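PDB 5YKR: probable aminotransferase from Pseudomonas aeruginosa, which belongs to the class-III aminotransferases and carries pyridoxal phosphate bound to a lysine as a Schiff base. Local coordinates for residues A[43-47]-A[48-52]; A[235-239]-A[240-244]; A[297-301]-A[302-306]; A[447-450]-A[451-455]. One frame throughout, in Å; residues are numbered along the deposited sequence.

Interaction 1. Residues A[43-47]-A[48-52]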
loop_
_atom_site.group_PDB
_atom_site.type_symbol
_atom_site.label_atom_id
_atom_site.label_comp_id
_atom_site.label_asym_id
_atom_site.label_seq_id
_atom_site.Cartn_x
_atom_site.Cartn_y
_atom_site.Cartn_z
ATOM N N TYR A 43 5.117 10.567 -15.505
ATOM C CA TYR A 43 4.840 11.967 -15.127
ATOM C C TYR A 43 6.109 12.684 -14.591
ATOM O O TYR A 43 6.007 13.634 -13.820
ATOM C CB TYR A 43 3.633 12.026 -14.163
ATOM C CG TYR A 43 2.345 11.793 -14.906
ATOM C CD1 TYR A 43 1.768 12.799 -15.704
ATOM C CD2 TYR A 43 1.754 10.541 -14.930
ATOM C CE1 TYR A 43 0.621 12.556 -16.432
ATOM C CE2 TYR A 43 0.599 10.306 -15.673
ATOM C CZ TYR A 43 0.039 11.307 -16.412
ATOM O OH TYR A 43 -1.078 11.052 -17.154
ATOM N N GLY A 44 7.302 12.260 -15.029
ATOM C CA GLY A 44 8.547 12.962 -14.746
ATOM C C GLY A 44 9.121 12.830 -13.351
ATOM O O GLY A 44 10.072 13.508 -13.011
ATOM N N ALA A 45 8.518 11.952 -12.575
ATOM C CA ALA A 45 8.918 11.642 -11.222
ATOM C C ALA A 45 8.249 10.275 -10.876
ATOM O O ALA A 45 7.298 9.901 -11.537
ATOM C CB ALA A 45 8.547 12.760 -10.233
ATOM N N PRO A 46 8.681 9.626 -9.792
ATOM C CA PRO A 46 8.108 8.292 -9.491
ATOM C C PRO A 46 6.594 8.310 -9.211
ATOM O O PRO A 46 5.934 7.303 -9.415
ATOM C CB PRO A 46 8.918 7.845 -8.287
ATOM C CG PRO A 46 10.243 8.495 -8.420
ATOM C CD PRO A 46 9.947 9.857 -9.051
ATOM N N LEU A 47 6.099 9.427 -8.654
ATOM C CA LEU A 47 4.692 9.619 -8.263
ATOM C C LEU A 47 4.183 10.833 -9.009
ATOM O O LEU A 47 4.818 11.901 -8.948
ATOM C CB LEU A 47 4.619 9.827 -6.741
ATOM C CG LEU A 47 3.246 10.314 -6.205
ATOM C CD1 LEU A 47 2.120 9.331 -6.440
ATOM C CD2 LEU A 47 3.350 10.644 -4.698
ATOM N N HIS A 48 3.024 10.707 -9.660
ATOM C CA HIS A 48 2.519 11.799 -10.510
ATOM C C HIS A 48 2.199 13.064 -9.688
ATOM O O HIS A 48 2.289 14.178 -10.217
ATOM C CB HIS A 48 1.334 11.386 -11.384
ATOM C CG HIS A 48 0.096 11.049 -10.642
ATOM N ND1 HIS A 48 -0.041 9.928 -9.840
ATOM C CD2 HIS A 48 -1.106 11.697 -10.608
ATOM C CE1 HIS A 48 -1.275 9.897 -9.366
ATOM N NE2 HIS A 48 -1.944 10.956 -9.805
ATOM N N TRP A 49 1.858 12.886 -8.403
ATOM C CA TRP A 49 1.624 14.052 -7.543
ATOM C C TRP A 49 2.825 14.980 -7.474
ATOM O O TRP A 49 2.652 16.209 -7.246
ATOM C CB TRP A 49 1.224 13.667 -6.130
ATOM C CG TRP A 49 0.097 12.712 -5.961
ATOM C CD1 TRP A 49 -0.701 12.163 -6.902
ATOM C CD2 TRP A 49 -0.357 12.229 -4.713
ATOM N NE1 TRP A 49 -1.648 11.350 -6.305
ATOM C CE2 TRP A 49 -1.438 11.363 -4.956
ATOM C CE3 TRP A 49 0.066 12.426 -3.380
ATOM C CZ2 TRP A 49 -2.107 10.714 -3.922
ATOM C CZ3 TRP A 49 -0.627 11.820 -2.374
ATOM C CH2 TRP A 49 -1.682 10.976 -2.636
ATOM N N MET A 50 4.023 14.444 -7.703
ATOM C CA MET A 50 5.233 15.266 -7.529
ATOM C C MET A 50 5.350 16.341 -8.623
ATOM O O MET A 50 6.050 17.330 -8.472
ATOM C CB MET A 50 6.470 14.368 -7.507
ATOM C CG MET A 50 6.538 13.484 -6.299
ATOM S SD MET A 50 7.877 12.295 -6.410
ATOM C CE MET A 50 7.794 11.512 -4.833
ATOM N N GLN A 51 4.639 16.145 -9.731
ATOM C CA GLN A 51 4.571 17.151 -10.795
ATOM C C GLN A 51 3.795 18.428 -10.365
ATOM O O GLN A 51 3.825 19.445 -11.045
ATOM C CB GLN A 51 3.946 16.506 -12.046
ATOM C CG GLN A 51 4.423 16.974 -13.350
ATOM C CD GLN A 51 3.706 16.237 -14.481
ATOM O OE1 GLN A 51 2.490 15.990 -14.435
ATOM N NE2 GLN A 51 4.463 15.950 -15.526
ATOM N N GLN A 52 3.122 18.365 -9.218
ATOM C CA GLN A 52 2.197 19.387 -8.800
ATOM C C GLN A 52 2.784 20.379 -7.811
ATOM O O GLN A 52 2.061 21.280 -7.363
ATOM C CB GLN A 52 0.878 18.775 -8.226
ATOM C CG GLN A 52 0.260 17.863 -9.262
ATOM C CD GLN A 52 -1.042 17.250 -8.873
ATOM O OE1 GLN A 52 -1.752 17.763 -8.038
ATOM N NE2 GLN A 52 -1.363 16.113 -9.531
#
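Leu47 meets Trp49 because its CG stands opposite the backbone N (chi1 169°), which carries the two methyls along the chain to the indole. CD1 rests over one face of the five-membered ring, a CH-pi contact 4.0 Å from CD1 to the ring centroid. CD2 reaches toward CE3 of the same indole. His48 has its CG between the backbone N and the carbonyl carbon (chi1 66°). His48 CB packs beside Tyr43, CB to CB 3.7 Å, and the two side chains run side by side. The Tyr43 ring and the Gln51 amide stand almost perpendicular, 88° between planes, and Tyr43 CD1 lies 3.5 Å from Gln51 OE1. Met50 sends an extended chain back along the loop. Its CB touches Ala45 CB at 3.8 Å, and its CE approaches Leu47 CB. One backbone bond, Met50 N to Leu47 O at 2.9 Å, closes the turn that starts the 3-10 segment 48-52.

The contact is buried, and much of its polar edge faces the second subunit. Tyr43 OH, His48 NE2 and Trp49 NE1 bond to the carbonyls of Leu311, His322 and Phe325 of that subunit. The Gln51 amide has its strongest polar partner in Phe314 of the second subunit, and NE2 also bonds to Tyr34 OH of its own chain. The turn lies in the loop between helix 28-37 and strand 61-65, at the dimer interface.

Interaction 2. Residues A[235-239]-A[240-244]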
loop_
_atom_site.group_PDB
_atom_site.type_symbol
_atom_site.label_atom_id
_atom_site.label_comp_id
_atom_site.label_asym_id
_atom_site.label_seq_id
_atom_site.Cartn_x
_atom_site.Cartn_y
_atom_site.Cartn_z
ATOM N N VAL A 235 -12.119 22.142 8.112
ATOM C CA VAL A 235 -13.529 22.280 8.486
ATOM C C VAL A 235 -13.702 21.743 9.898
ATOM O O VAL A 235 -13.721 20.507 10.138
ATOM C CB VAL A 235 -14.492 21.551 7.516
ATOM C CG1 VAL A 235 -15.933 21.900 7.904
ATOM C CG2 VAL A 235 -14.165 21.884 6.055
ATOM N N PRO A 236 -13.802 22.646 10.872
ATOM C CA PRO A 236 -14.019 22.153 12.220
ATOM C C PRO A 236 -15.391 21.545 12.435
ATOM O O PRO A 236 -16.370 21.968 11.791
ATOM C CB PRO A 236 -13.936 23.453 13.073
ATOM C CG PRO A 236 -13.305 24.455 12.209
ATOM C CD PRO A 236 -13.669 24.105 10.815
ATOM N N PRO A 237 -15.512 20.555 13.304
ATOM C CA PRO A 237 -16.822 20.071 13.713
ATOM C C PRO A 237 -17.552 21.154 14.526
ATOM O O PRO A 237 -16.945 21.854 15.337
ATOM C CB PRO A 237 -16.477 18.827 14.539
ATOM C CG PRO A 237 -15.157 19.144 15.146
ATOM C CD PRO A 237 -14.423 19.975 14.131
ATOM N N ALA A 238 -18.841 21.315 14.247
ATOM C CA ALA A 238 -19.674 22.238 14.960
ATOM C C ALA A 238 -19.878 21.777 16.391
ATOM O O ALA A 238 -19.724 20.601 16.722
ATOM C CB ALA A 238 -21.036 22.351 14.283
ATOM N N GLU A 239 -20.239 22.725 17.252
ATOM C CA GLU A 239 -20.639 22.378 18.611
ATOM C C GLU A 239 -21.741 21.319 18.559
ATOM O O GLU A 239 -22.762 21.477 17.851
ATOM C CB GLU A 239 -21.114 23.641 19.343
ATOM C CG GLU A 239 -21.530 23.386 20.758
ATOM C CD GLU A 239 -20.386 22.960 21.643
ATOM O OE1 GLU A 239 -19.210 23.301 21.353
ATOM O OE2 GLU A 239 -20.687 22.294 22.655
ATOM N N GLY A 240 -21.559 20.257 19.305
ATOM C CA GLY A 240 -22.554 19.170 19.348
ATOM C C GLY A 240 -22.465 18.139 18.227
ATOM O O GLY A 240 -23.163 17.122 18.268
ATOM N N PHE A 241 -21.629 18.380 17.214
ATOM C CA PHE A 241 -21.642 17.471 16.033
ATOM C C PHE A 241 -21.162 16.073 16.388
ATOM O O PHE A 241 -21.812 15.067 16.089
ATOM C CB PHE A 241 -20.839 18.033 14.870
ATOM C CG PHE A 241 -20.767 17.096 13.700
ATOM C CD1 PHE A 241 -21.881 16.856 12.941
ATOM C CD2 PHE A 241 -19.588 16.433 13.376
ATOM C CE1 PHE A 241 -21.846 15.959 11.880
ATOM C CE2 PHE A 241 -19.547 15.546 12.314
ATOM C CZ PHE A 241 -20.689 15.312 11.558
ATOM N N HIS A 242 -20.015 16.000 17.062
ATOM C CA HIS A 242 -19.519 14.668 17.448
ATOM C C HIS A 242 -20.460 13.870 18.348
ATOM O O HIS A 242 -20.599 12.675 18.182
ATOM C CB HIS A 242 -18.082 14.738 18.006
ATOM C CG HIS A 242 -17.064 14.701 16.926
ATOM N ND1 HIS A 242 -16.957 13.614 16.063
ATOM C CD2 HIS A 242 -16.224 15.658 16.450
ATOM C CE1 HIS A 242 -16.048 13.895 15.139
ATOM N NE2 HIS A 242 -15.586 15.120 15.347
ATOM N N ALA A 243 -21.113 14.555 19.285
ATOM C CA ALA A 243 -22.064 13.885 20.136
ATOM C C ALA A 243 -23.228 13.338 19.315
ATOM O O ALA A 243 -23.636 12.208 19.508
ATOM C CB ALA A 243 -22.560 14.829 21.210
ATOM N N GLY A 244 -23.702 14.119 18.350
ATOM C CA GLY A 244 -24.796 13.690 17.469
ATOM C C GLY A 244 -24.402 12.572 16.534
ATOM O O GLY A 244 -25.135 11.630 16.304
HETATM O O HOH W 1 -18.338 18.344 17.843
#
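Pro237 packs against His242 across the start of a helix. Pro237 CB lies 3.7 Å from His242 CD2, and CG follows at 3.9 Å from the same CD2. The pyrrolidine and imidazole meet at a slant. Pro237 CB also reaches Phe241 CD2 at 4.1 Å, so the proline touches two successive aromatic side chains.

The next layer is backbone. Phe241 N donates to Ala238 O at 3.0 Å, with a fairly straight N-H...O angle of 163°. The donor sits above the carbonyl plane, 46° out of it. The same oxygen takes a second bond from a water, 2.9 Å from Ala238 O. That water in turn accepts from His242 N at 3.0 Å. The water thus links the carbonyl to an amide of the first helical turn. Gly240, with a positive phi, is the N-cap residue and sits between the Ala238 carbonyl and that first turn. Gly240 O then accepts from Gly244 N at 3.1 Å, the first full helical bond.

Further out, His242 NE2 bonds to Pro227 O, which fixes the imidazole from its far end. Phe241 has CG opposite its backbone N (chi1 176°), and its ring leads inward to meet Phe205. Asn206 holds the loop through Ala238 N and Pro236 O. This surface turn carries the chain from the loop after strand 220-225 into helix 241-251.

Interaction 3. Residues A[297-301]-A[302-306]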
loop_
_atom_site.group_PDB
_atom_site.type_symbol
_atom_site.label_atom_id
_atom_site.label_comp_id
_atom_site.label_asym_id
_atom_site.label_seq_id
_atom_site.Cartn_x
_atom_site.Cartn_y
_atom_site.Cartn_z
ATOM N N TRP A 297 -4.843 0.228 11.948
ATOM C CA TRP A 297 -6.219 0.420 12.263
ATOM C C TRP A 297 -6.578 -0.378 13.474
ATOM O O TRP A 297 -6.058 -1.468 13.674
ATOM C CB TRP A 297 -7.142 0.180 11.095
ATOM C CG TRP A 297 -7.231 -1.147 10.557
ATOM C CD1 TRP A 297 -6.526 -1.654 9.521
ATOM C CD2 TRP A 297 -8.145 -2.156 10.987
ATOM N NE1 TRP A 297 -6.944 -2.947 9.260
ATOM C CE2 TRP A 297 -7.940 -3.285 10.151
ATOM C CE3 TRP A 297 -9.115 -2.231 12.008
ATOM C CZ2 TRP A 297 -8.654 -4.475 10.304
ATOM C CZ3 TRP A 297 -9.834 -3.409 12.140
ATOM C CH2 TRP A 297 -9.629 -4.479 11.290
ATOM N N GLY A 298 -7.491 0.170 14.241
ATOM C CA GLY A 298 -7.963 -0.450 15.480
ATOM C C GLY A 298 -9.462 -0.482 15.580
ATOM O O GLY A 298 -10.132 0.269 14.879
ATOM N N CYS A 299 -9.970 -1.408 16.409
ATOM C CA CYS A 299 -11.411 -1.489 16.620
ATOM C C CYS A 299 -11.742 -1.862 18.026
ATOM O O CYS A 299 -10.917 -2.424 18.778
ATOM C CB CYS A 299 -12.043 -2.455 15.645
ATOM S SG CYS A 299 -11.646 -4.211 15.871
ATOM N N SER A 300 -12.974 -1.536 18.381
ATOM C CA SER A 300 -13.498 -1.889 19.724
ATOM C C SER A 300 -13.664 -3.400 19.867
ATOM O O SER A 300 -13.734 -4.141 18.874
ATOM C CB SER A 300 -14.837 -1.223 19.962
ATOM O OG SER A 300 -15.834 -1.838 19.145
ATOM N N GLN A 301 -13.747 -3.871 21.103
ATOM C CA GLN A 301 -14.050 -5.280 21.324
ATOM C C GLN A 301 -15.402 -5.662 20.707
ATOM O O GLN A 301 -15.531 -6.765 20.177
ATOM C CB GLN A 301 -14.035 -5.627 22.818
ATOM C CG GLN A 301 -14.383 -7.103 23.083
ATOM C CD GLN A 301 -14.124 -7.583 24.457
ATOM O OE1 GLN A 301 -13.105 -7.342 25.031
ATOM N NE2 GLN A 301 -15.020 -8.414 24.915
ATOM N N ALA A 302 -16.419 -4.799 20.796
ATOM C CA ALA A 302 -17.709 -5.114 20.221
ATOM C C ALA A 302 -17.624 -5.341 18.721
ATOM O O ALA A 302 -18.217 -6.302 18.182
ATOM C CB ALA A 302 -18.721 -4.010 20.559
ATOM N N GLN A 303 -16.822 -4.527 18.037
ATOM C CA GLN A 303 -16.652 -4.732 16.596
ATOM C C GLN A 303 -15.862 -6.021 16.328
ATOM O O GLN A 303 -16.176 -6.774 15.392
ATOM C CB GLN A 303 -15.971 -3.530 15.929
ATOM C CG GLN A 303 -16.724 -2.223 15.973
ATOM C CD GLN A 303 -18.127 -2.309 15.438
ATOM O OE1 GLN A 303 -18.350 -2.824 14.335
ATOM N NE2 GLN A 303 -19.079 -1.746 16.189
ATOM N N ALA A 304 -14.803 -6.242 17.104
ATOM C CA ALA A 304 -13.980 -7.445 16.942
ATOM C C ALA A 304 -14.847 -8.705 17.045
ATOM O O ALA A 304 -14.726 -9.613 16.210
ATOM C CB ALA A 304 -12.841 -7.466 17.963
ATOM N N GLU A 305 -15.765 -8.768 18.018
ATOM C CA GLU A 305 -16.582 -9.951 18.155
ATOM C C GLU A 305 -17.500 -10.160 16.954
ATOM O O GLU A 305 -17.754 -11.309 16.541
ATOM C CB GLU A 305 -17.367 -9.955 19.480
ATOM C CG GLU A 305 -16.436 -10.121 20.668
ATOM C CD GLU A 305 -17.102 -10.160 21.985
ATOM O OE1 GLU A 305 -18.363 -10.173 21.987
ATOM O OE2 GLU A 305 -16.394 -10.278 23.015
ATOM N N ARG A 306 -17.987 -9.079 16.363
ATOM C CA ARG A 306 -18.817 -9.189 15.157
ATOM C C ARG A 306 -17.997 -9.635 13.956
ATOM O O ARG A 306 -18.425 -10.482 13.188
ATOM C CB ARG A 306 -19.517 -7.896 14.889
ATOM C CG ARG A 306 -20.558 -7.783 16.023
ATOM C CD ARG A 306 -21.363 -6.593 15.996
ATOM N NE ARG A 306 -22.368 -6.634 14.986
ATOM C CZ ARG A 306 -23.284 -5.702 14.896
ATOM N NH1 ARG A 306 -23.253 -4.694 15.736
ATOM N NH2 ARG A 306 -24.205 -5.765 13.964
HETATM O O HOH W 2 -18.126 -0.523 19.024
#
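Ser300 OG faces the amide of Gln303 across the first turn of a helix. The hydroxyl sits between its own backbone N and carbonyl carbon, which swings it over the helix end. Gln303 N donates to Ser300 OG at 3.1 Å, and the angle of 160° makes it a good capping bond. Gln303 CG, set beside the backbone N by chi1, lies 3.3 Å from Ser300 OG. The bend at chi2 then turns the amide so that NE2 meets a water. This water joins the two ends. It is 2.6 Å from Ser300 OG and accepts from Gln303 NE2 at 3.2 Å.

Ser300 is thus a serine N-cap. It marks the change from strand 295-299, which belongs to the seven-stranded sheet of the PLP-dependent aminotransferase fold, to helix 301-310. Regular helical bonds begin at once: Ala304 N donates to Ser300 O at 2.9 Å, and Glu305 N to Gln301 O.

Gln301 and Glu305 extend from the outer side of the helix and slant across each other. Their amide and carboxylate planes are 36° apart. Gln301 NE2 reaches Glu305 OE2 at 3.0 Å, but the 130° angle makes this bond weak. Both residues are exposed.

The inner side is apolar. Cys299 turns its SG toward Ala304, with SG to CB at 4.0 Å, while its CB touches Gln303 CB. Leu42 of the second subunit packs on both Cys299 and Ala304. Tyr132 of strand 132-136 also covers Ala304 and Gln301.

Interaction 4. Residues A[447-450]-A[451-455]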
loop_
_atom_site.group_PDB
_atom_site.type_symbol
_atom_site.label_atom_id
_atom_site.label_comp_id
_atom_site.label_asym_id
_atom_site.label_seq_id
_atom_site.Cartn_x
_atom_site.Cartn_y
_atom_site.Cartn_z
ATOM N N ARG A 447 7.419 36.227 7.632
ATOM C CA ARG A 447 7.931 37.356 6.855
ATOM C C ARG A 447 7.707 37.176 5.362
ATOM O O ARG A 447 7.263 38.102 4.661
ATOM C CB ARG A 447 9.434 37.613 7.119
ATOM C CG ARG A 447 9.762 38.007 8.538
ATOM C CD ARG A 447 11.165 38.469 8.639
ATOM N NE ARG A 447 12.157 37.504 8.199
ATOM C CZ ARG A 447 12.780 36.643 9.002
ATOM N NH1 ARG A 447 12.510 36.598 10.310
ATOM N NH2 ARG A 447 13.707 35.849 8.502
ATOM N N LEU A 448 8.010 35.984 4.848
ATOM C CA LEU A 448 7.871 35.745 3.417
ATOM C C LEU A 448 6.411 35.804 2.942
ATOM O O LEU A 448 6.132 36.326 1.870
ATOM C CB LEU A 448 8.473 34.384 3.046
ATOM C CG LEU A 448 9.980 34.308 3.225
ATOM C CD1 LEU A 448 10.441 32.933 2.797
ATOM C CD2 LEU A 448 10.727 35.365 2.426
ATOM N N LEU A 449 5.507 35.255 3.740
ATOM C CA LEU A 449 4.086 35.308 3.399
ATOM C C LEU A 449 3.604 36.762 3.368
ATOM O O LEU A 449 2.851 37.171 2.444
ATOM C CB LEU A 449 3.246 34.453 4.338
ATOM C CG LEU A 449 1.730 34.476 4.090
ATOM C CD1 LEU A 449 1.369 33.920 2.712
ATOM C CD2 LEU A 449 1.046 33.665 5.169
ATOM N N ARG A 450 4.012 37.533 4.377
ATOM C CA ARG A 450 3.648 38.938 4.437
ATOM C C ARG A 450 4.203 39.715 3.268
ATOM O O ARG A 450 3.477 40.543 2.675
ATOM C CB ARG A 450 4.134 39.528 5.744
ATOM C CG ARG A 450 3.896 41.042 5.878
ATOM C CD ARG A 450 2.420 41.424 5.829
ATOM N NE ARG A 450 2.264 42.881 5.896
ATOM C CZ ARG A 450 2.491 43.731 4.893
ATOM N NH1 ARG A 450 2.907 43.336 3.691
ATOM N NH2 ARG A 450 2.317 45.027 5.099
ATOM N N ASP A 451 5.460 39.440 2.898
ATOM C CA ASP A 451 6.066 40.058 1.737
ATOM C C ASP A 451 5.295 39.732 0.450
ATOM O O ASP A 451 5.062 40.617 -0.376
ATOM C CB ASP A 451 7.526 39.671 1.550
ATOM C CG ASP A 451 8.456 40.246 2.603
ATOM O OD1 ASP A 451 8.045 41.118 3.418
ATOM O OD2 ASP A 451 9.622 39.794 2.605
ATOM N N CYS A 452 4.965 38.457 0.273
ATOM C CA CYS A 452 4.278 38.026 -0.941
ATOM C C CYS A 452 2.920 38.726 -1.080
ATOM O O CYS A 452 2.597 39.279 -2.145
ATOM C CB CYS A 452 4.087 36.507 -0.930
ATOM S SG CYS A 452 3.366 35.859 -2.435
ATOM N N LEU A 453 2.136 38.676 -0.015
ATOM C CA LEU A 453 0.819 39.284 -0.026
ATOM C C LEU A 453 0.900 40.790 -0.191
ATOM O O LEU A 453 0.063 41.365 -0.912
ATOM C CB LEU A 453 0.007 38.910 1.200
ATOM C CG LEU A 453 -0.364 37.440 1.292
ATOM C CD1 LEU A 453 -0.909 37.082 2.664
ATOM C CD2 LEU A 453 -1.375 37.107 0.230
ATOM N N GLY A 454 1.914 41.421 0.395
ATOM C CA GLY A 454 2.076 42.846 0.224
ATOM C C GLY A 454 2.397 43.217 -1.219
ATOM O O GLY A 454 1.870 44.216 -1.736
ATOM N N GLU A 455 3.224 42.395 -1.892
ATOM C CA GLU A 455 3.545 42.642 -3.301
ATOM C C GLU A 455 2.298 42.542 -4.158
ATOM O O GLU A 455 2.110 43.330 -5.075
ATOM C CB GLU A 455 4.634 41.712 -3.843
ATOM C CG GLU A 455 6.046 42.069 -3.436
ATOM C CD GLU A 455 7.097 41.282 -4.211
ATOM O OE1 GLU A 455 6.976 41.198 -5.464
ATOM O OE2 GLU A 455 8.036 40.718 -3.564
#
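Leu449 and Leu453, one helical turn apart, form the close apolar part of this contact. They lie side by side and point the same way, with Leu449 CD1 3.9 Å from Leu453 CD1. Leu449 has its CG opposite the backbone N (chi1 178°), which leans the isobutyl group along the helix toward its partner. Leu453 CG also rests 3.4 Å from Leu449 O. Leu448 and Cys452 are buried as well. Cys452 CB sits 3.5 Å from Leu448 O.

Four successive backbone bonds hold this turn. The straightest is Leu453 N to Leu449 O, 3.0 Å long with an angle of 172°. Gly454 N to Arg450 O is more bent, at 152°.

The other side is looser and polar. Asp451 is exposed, and its carboxylate stays close to its own helix, with CG 3.2 Å from Arg447 O. Its carboxylate oxygens do not touch the guanidinium groups of Arg447 and Arg450. Arg447 is exposed and leads its guanidinium away. Arg450 bends at chi2 and runs along the helix, so that NH1 lies over Gly454, which has no side chain, 3.6 Å from Gly454 CA. The far end of Arg450 is held by a salt bridge from NH2 to Glu372 OE2.

All this lies on the C-terminal helix 439-456. Leu449 and Leu453 pack on helix 349-372, while Leu448 and Cys452 face helix 407-418. Cys452 also meets Leu15 of helix 9-26.

Overall arrangement
The four contacts are local turns spread widely over one subunit, in series along the chain. Interaction 1 is near the N-terminal end and interaction 4 at the C-terminal helix, with centres about 28 Å apart. Interactions 2 and 3 both lie at helix starts beside the seven-stranded sheet, about 24 Å apart between centres. Interaction 2 follows strand 220-225 by a loop, and interaction 3 leaves strand 295-299 directly. Interactions 3 and 4 are the most distant pair, about 50 Å between centres. No two touch. Interactions 1 and 3, on opposite sides of the chain's centre, both meet the second subunit, so the dimer interface spans both regions.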